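Local structure of ABC sugar transporter, periplasmic sugar binding protein (Legionella pneumophila subsp. pneumophila, 3ROT) at residues A[28-36]-A[252-263]. The protein probably binds a carbohydrate in the periplasm as the solute-binding component of an ABC sugar transporter. Residues are numbered along the deposited sequence; the frame is centred on the assembly and turned at random.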
ATOM      1  N   ALA A  28      -7.063  -0.238  23.354  1.00 27.85           N
ATOM      2  CA  ALA A  28      -7.893   0.437  24.343  1.00 28.24           C
ATOM      3  C   ALA A  28      -9.164  -0.382  24.555  1.00 28.42           C
ATOM      4  O   ALA A  28      -9.599  -0.584  25.688  1.00 27.44           O
ATOM      5  CB  ALA A  28      -8.240   1.834  23.867  1.00 26.38           C
ATOM      6  N   ALA A  29      -9.752  -0.859  23.461  1.00 28.20           N
ATOM      7  CA  ALA A  29     -10.962  -1.670  23.546  1.00 30.74           C
ATOM      8  C   ALA A  29     -10.695  -2.903  24.415  1.00 33.64           C
ATOM      9  O   ALA A  29     -11.501  -3.253  25.284  1.00 34.53           O
ATOM     10  CB  ALA A  29     -11.401  -2.101  22.155  1.00 29.33           C
ATOM     11  N   GLU A  30      -9.557  -3.549  24.177  1.00 34.97           N
ATOM     12  CA  GLU A  30      -9.171  -4.740  24.922  1.00 37.79           C
ATOM     13  C   GLU A  30      -9.007  -4.506  26.410  1.00 37.87           C
ATOM     14  O   GLU A  30      -9.533  -5.271  27.209  1.00 36.90           O
ATOM     15  CB  GLU A  30      -7.873  -5.329  24.363  1.00 40.43           C
ATOM     16  CG  GLU A  30      -8.068  -6.159  23.110  1.00 45.84           C
ATOM     17  CD  GLU A  30      -6.766  -6.721  22.570  1.00 49.87           C
ATOM     18  OE1 GLU A  30      -5.985  -5.952  21.955  1.00 48.79           O
ATOM     19  OE2 GLU A  30      -6.522  -7.934  22.772  1.00 51.85           O
ATOM     20  N   GLU A  31      -8.284  -3.451  26.784  1.00 38.25           N
ATOM     21  CA  GLU A  31      -8.054  -3.154  28.197  1.00 39.56           C
ATOM     22  C   GLU A  31      -9.308  -2.693  28.924  1.00 38.71           C
ATOM     23  O   GLU A  31      -9.461  -2.933  30.118  1.00 38.23           O
ATOM     24  CB  GLU A  31      -6.969  -2.089  28.356  1.00 41.73           C
ATOM     25  CG  GLU A  31      -5.682  -2.420  27.630  1.00 45.92           C
ATOM     26  CD  GLU A  31      -4.468  -1.805  28.293  1.00 49.26           C
ATOM     27  OE1 GLU A  31      -4.065  -2.321  29.362  1.00 49.92           O
ATOM     28  OE2 GLU A  31      -3.927  -0.808  27.751  1.00 47.34           O
ATOM     29  N   LEU A  32     -10.201  -2.026  28.204  1.00 37.33           N
ATOM     30  CA  LEU A  32     -11.435  -1.538  28.801  1.00 37.63           C
ATOM     31  C   LEU A  32     -12.554  -2.562  28.683  1.00 37.99           C
ATOM     32  O   LEU A  32     -13.644  -2.347  29.194  1.00 39.48           O
ATOM     33  CB  LEU A  32     -11.858  -0.220  28.148  1.00 35.86           C
ATOM     34  CG  LEU A  32     -10.883   0.937  28.377  1.00 35.94           C
ATOM     35  CD1 LEU A  32     -11.337   2.152  27.610  1.00 36.32           C
ATOM     36  CD2 LEU A  32     -10.802   1.253  29.855  1.00 38.71           C
ATOM     37  N   LYS A  33     -12.281  -3.666  27.994  1.00 38.20           N
ATOM     38  CA  LYS A  33     -13.259  -4.742  27.829  1.00 39.13           C
ATOM     39  C   LYS A  33     -14.557  -4.365  27.107  1.00 37.65           C
ATOM     40  O   LYS A  33     -15.649  -4.719  27.550  1.00 37.91           O
ATOM     41  CB  LYS A  33     -13.588  -5.338  29.200  1.00 41.08           C
ATOM     42  CG  LYS A  33     -12.343  -5.703  29.998  1.00 44.14           C
ATOM     43  CD  LYS A  33     -12.661  -5.941  31.464  1.00 47.58           C
ATOM     44  CE  LYS A  33     -11.482  -5.536  32.341  1.00 50.01           C
ATOM     45  NZ  LYS A  33     -11.207  -4.060  32.255  1.00 49.93           N
ATOM     46  N   VAL A  34     -14.441  -3.642  25.999  1.00 34.80           N
ATOM     47  CA  VAL A  34     -15.618  -3.275  25.222  1.00 32.68           C
ATOM     48  C   VAL A  34     -15.409  -3.823  23.819  1.00 32.81           C
ATOM     49  O   VAL A  34     -14.290  -4.189  23.453  1.00 31.17           O
ATOM     50  CB  VAL A  34     -15.822  -1.732  25.141  1.00 32.37           C
ATOM     51  CG1 VAL A  34     -16.102  -1.159  26.528  1.00 31.67           C
ATOM     52  CG2 VAL A  34     -14.598  -1.075  24.526  1.00 30.57           C
ATOM     53  N   ASP A  35     -16.482  -3.905  23.043  1.00 34.27           N
ATOM     54  CA  ASP A  35     -16.372  -4.403  21.684  1.00 36.85           C
ATOM     55  C   ASP A  35     -16.151  -3.234  20.735  1.00 36.09           C
ATOM     56  O   ASP A  35     -16.713  -2.155  20.916  1.00 34.16           O
ATOM     57  CB  ASP A  35     -17.625  -5.184  21.284  1.00 40.64           C
ATOM     58  CG  ASP A  35     -17.780  -6.482  22.073  1.00 46.12           C
ATOM     59  OD1 ASP A  35     -16.749  -7.126  22.377  1.00 46.31           O
ATOM     60  OD2 ASP A  35     -18.933  -6.865  22.380  1.00 49.09           O
ATOM     61  N   LEU A  36     -15.319  -3.458  19.723  1.00 34.90           N
ATOM     62  CA  LEU A  36     -15.007  -2.429  18.756  1.00 35.24           C
ATOM     63  C   LEU A  36     -14.967  -2.960  17.339  1.00 34.01           C
ATOM     64  O   LEU A  36     -14.232  -3.900  17.035  1.00 33.61           O
ATOM     65  CB  LEU A  36     -13.661  -1.783  19.104  1.00 37.75           C
ATOM     66  CG  LEU A  36     -12.957  -0.908  18.060  1.00 40.47           C
ATOM     67  CD1 LEU A  36     -11.973   0.015  18.731  1.00 42.09           C
ATOM     68  CD2 LEU A  36     -12.235  -1.785  17.060  1.00 44.27           C
ATOM     69  N   TYR A 252      -6.043   5.044  20.779  1.00 23.91           N
ATOM     70  CA  TYR A 252      -6.206   4.654  22.180  1.00 23.17           C
ATOM     71  C   TYR A 252      -7.065   5.644  22.962  1.00 22.85           C
ATOM     72  O   TYR A 252      -8.056   5.272  23.598  1.00 21.65           O
ATOM     73  CB  TYR A 252      -4.834   4.546  22.850  1.00 24.64           C
ATOM     74  CG  TYR A 252      -4.860   3.829  24.177  1.00 26.75           C
ATOM     75  CD1 TYR A 252      -4.557   2.469  24.262  1.00 27.98           C
ATOM     76  CD2 TYR A 252      -5.255   4.492  25.340  1.00 28.25           C
ATOM     77  CE1 TYR A 252      -4.656   1.783  25.472  1.00 28.42           C
ATOM     78  CE2 TYR A 252      -5.361   3.815  26.554  1.00 29.45           C
ATOM     79  CZ  TYR A 252      -5.065   2.465  26.611  1.00 30.26           C
ATOM     80  OH  TYR A 252      -5.213   1.796  27.803  1.00 32.38           O
ATOM     81  N   LEU A 253      -6.686   6.912  22.909  1.00 21.27           N
ATOM     82  CA  LEU A 253      -7.411   7.935  23.629  1.00 21.19           C
ATOM     83  C   LEU A 253      -8.840   8.192  23.173  1.00 21.77           C
ATOM     84  O   LEU A 253      -9.688   8.529  24.000  1.00 24.13           O
ATOM     85  CB  LEU A 253      -6.620   9.248  23.628  1.00 21.60           C
ATOM     86  CG  LEU A 253      -5.397   9.269  24.548  1.00 19.45           C
ATOM     87  CD1 LEU A 253      -4.712  10.649  24.470  1.00 21.66           C
ATOM     88  CD2 LEU A 253      -5.839   8.963  25.984  1.00 20.86           C
ATOM     89  N   SER A 254      -9.129   8.041  21.882  1.00 21.46           N
ATOM     90  CA  SER A 254     -10.501   8.282  21.433  1.00 22.69           C
ATOM     91  C   SER A 254     -11.460   7.203  21.964  1.00 22.56           C
ATOM     92  O   SER A 254     -12.544   7.519  22.442  1.00 21.52           O
ATOM     93  CB  SER A 254     -10.576   8.383  19.899  1.00 24.97           C
ATOM     94  OG  SER A 254     -10.510   7.119  19.270  1.00 32.53           O
ATOM     95  N   ILE A 255     -11.068   5.937  21.905  1.00 21.60           N
ATOM     96  CA  ILE A 255     -11.949   4.881  22.420  1.00 23.41           C
ATOM     97  C   ILE A 255     -12.075   5.021  23.939  1.00 25.25           C
ATOM     98  O   ILE A 255     -13.160   4.830  24.509  1.00 25.88           O
ATOM     99  CB  ILE A 255     -11.406   3.457  22.078  1.00 24.70           C
ATOM    100  CG1 ILE A 255     -11.488   3.212  20.565  1.00 22.47           C
ATOM    101  CG2 ILE A 255     -12.205   2.389  22.820  1.00 26.52           C
ATOM    102  CD1 ILE A 255     -12.870   3.469  19.975  1.00 24.09           C
ATOM    103  N   THR A 256     -10.963   5.366  24.588  1.00 24.41           N
ATOM    104  CA  THR A 256     -10.945   5.538  26.038  1.00 24.28           C
ATOM    105  C   THR A 256     -11.946   6.595  26.488  1.00 24.56           C
ATOM    106  O   THR A 256     -12.679   6.391  27.454  1.00 22.61           O
ATOM    107  CB  THR A 256      -9.524   5.922  26.544  1.00 24.15           C
ATOM    108  OG1 THR A 256      -8.628   4.833  26.316  1.00 24.04           O
ATOM    109  CG2 THR A 256      -9.537   6.247  28.044  1.00 25.14           C
ATOM    110  N   GLN A 257     -11.995   7.724  25.792  1.00 24.64           N
ATOM    111  CA  GLN A 257     -12.932   8.775  26.179  1.00 25.32           C
ATOM    112  C   GLN A 257     -14.382   8.373  25.945  1.00 25.78           C
ATOM    113  O   GLN A 257     -15.257   8.693  26.756  1.00 25.00           O
ATOM    114  CB  GLN A 257     -12.649  10.081  25.424  1.00 27.41           C
ATOM    115  CG  GLN A 257     -11.297  10.712  25.741  1.00 24.87           C
ATOM    116  CD  GLN A 257     -11.332  12.230  25.673  1.00 24.48           C
ATOM    117  OE1 GLN A 257     -11.772  12.898  26.611  1.00 24.99           O
ATOM    118  NE2 GLN A 257     -10.879  12.781  24.552  1.00 23.02           N
ATOM    119  N   LEU A 258     -14.642   7.684  24.837  1.00 25.40           N
ATOM    120  CA  LEU A 258     -16.000   7.264  24.543  1.00 26.38           C
ATOM    121  C   LEU A 258     -16.500   6.366  25.661  1.00 27.14           C
ATOM    122  O   LEU A 258     -17.648   6.481  26.079  1.00 28.31           O
ATOM    123  CB  LEU A 258     -16.069   6.524  23.198  1.00 25.78           C
ATOM    124  CG  LEU A 258     -16.066   7.385  21.930  1.00 26.01           C
ATOM    125  CD1 LEU A 258     -15.993   6.492  20.704  1.00 23.30           C
ATOM    126  CD2 LEU A 258     -17.321   8.250  21.894  1.00 23.96           C
ATOM    127  N   VAL A 259     -15.626   5.491  26.154  1.00 27.20           N
ATOM    128  CA  VAL A 259     -15.983   4.566  27.224  1.00 27.52           C
ATOM    129  C   VAL A 259     -16.157   5.268  28.570  1.00 27.77           C
ATOM    130  O   VAL A 259     -17.160   5.054  29.249  1.00 27.10           O
ATOM    131  CB  VAL A 259     -14.929   3.441  27.371  1.00 27.43           C
ATOM    132  CG1 VAL A 259     -15.254   2.564  28.589  1.00 29.08           C
ATOM    133  CG2 VAL A 259     -14.895   2.593  26.106  1.00 27.37           C
ATOM    134  N   LEU A 260     -15.188   6.104  28.949  1.00 28.36           N
ATOM    135  CA  LEU A 260     -15.255   6.837  30.213  1.00 29.21           C
ATOM    136  C   LEU A 260     -16.536   7.658  30.253  1.00 30.25           C
ATOM    137  O   LEU A 260     -17.121   7.889  31.309  1.00 28.20           O
ATOM    138  CB  LEU A 260     -14.046   7.772  30.365  1.00 29.98           C
ATOM    139  CG  LEU A 260     -12.666   7.133  30.571  1.00 30.98           C
ATOM    140  CD1 LEU A 260     -11.585   8.216  30.548  1.00 32.84           C
ATOM    141  CD2 LEU A 260     -12.639   6.380  31.886  1.00 31.46           C
HETATM  142  N   MSE A 261     -16.964   8.096  29.081  1.00 30.70           N
HETATM  143  CA  MSE A 261     -18.166   8.893  28.962  1.00 34.72           C
HETATM  144  C   MSE A 261     -19.405   8.063  29.314  1.00 34.33           C
HETATM  145  O   MSE A 261     -20.274   8.521  30.052  1.00 32.43           O
HETATM  146  CB  MSE A 261     -18.268   9.434  27.537  1.00 39.88           C
HETATM  147  CG  MSE A 261     -19.484  10.276  27.284  1.00 48.38           C
HETATM  148 SE   MSE A 261     -19.610  10.789  25.423  1.00 57.20          SE
HETATM  149  CE  MSE A 261     -20.702  12.367  25.693  1.00 52.64           C
ATOM    150  N   ASN A 262     -19.474   6.842  28.798  1.00 33.97           N
ATOM    151  CA  ASN A 262     -20.614   5.976  29.071  1.00 35.83           C
ATOM    152  C   ASN A 262     -20.614   5.378  30.477  1.00 35.85           C
ATOM    153  O   ASN A 262     -21.656   5.307  31.118  1.00 35.54           O
ATOM    154  CB  ASN A 262     -20.688   4.846  28.039  1.00 37.85           C
ATOM    155  CG  ASN A 262     -21.022   5.352  26.644  1.00 40.52           C
ATOM    156  OD1 ASN A 262     -21.970   6.117  26.460  1.00 43.15           O
ATOM    157  ND2 ASN A 262     -20.253   4.919  25.658  1.00 41.14           N
ATOM    158  N   ARG A 263     -19.450   4.957  30.954  1.00 34.92           N
ATOM    159  CA  ARG A 263     -19.340   4.348  32.279  1.00 37.79           C
ATOM    160  C   ARG A 263     -19.348   5.303  33.464  1.00 38.56           C
ATOM    161  O   ARG A 263     -19.793   4.934  34.553  1.00 37.91           O
ATOM    162  CB  ARG A 263     -18.062   3.515  32.381  1.00 37.15           C
ATOM    163  CG  ARG A 263     -18.115   2.195  31.672  1.00 39.05           C
ATOM    164  CD  ARG A 263     -16.781   1.487  31.773  1.00 40.58           C
ATOM    165  NE  ARG A 263     -16.766   0.275  30.961  1.00 41.17           N
ATOM    166  CZ  ARG A 263     -15.683  -0.460  30.744  1.00 41.99           C
ATOM    167  NH1 ARG A 263     -14.518  -0.108  31.277  1.00 40.34           N
ATOM    168  NH2 ARG A 263     -15.773  -1.557  30.003  1.00 43.48           N
TER
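Where Ala28 meets Tyr252, the end of helix 16-32 lies against helix 247-264, the two short axes 9.3 Å apart at closest approach and 37° from parallel. The two helices pack side by side against the parallel sheet of one lobe of a periplasmic binding protein fold, and a Schellman motif at Lys33 turns the first of them into edge strand 35-39. Ala28 CB sits over one face of the Tyr252 ring in a CH-pi contact, 3.9 Å from the centroid. The ring's CG stands anti to the backbone N (chi1 -166°), which swings the phenol alongside the neighbouring helix; there Tyr252 OH donates to Glu31 OE2 at 2.9 Å, reaching the carboxylate from above its plane. Further along, Leu32 CD1 lies 3.8 Å from both Thr256 CA and Val259 CB, while Val34 and Val259 meet tip to tip; both valines also touch Tyr6 of strand 5-9. The Leu36 and Ile255 side chains cross at about a right angle, Leu36 CD1 3.7 Å from Ile255 CG1. Arg263, extended from CG to NE, carries its guanidinium over Val259 CG1 to the helix terminus; its NH2 is modelled doubtfully close to Leu32 O, at 2.4 Å, and Arg263 NH1 bonds weakly to Leu32 O at 3.2 Å.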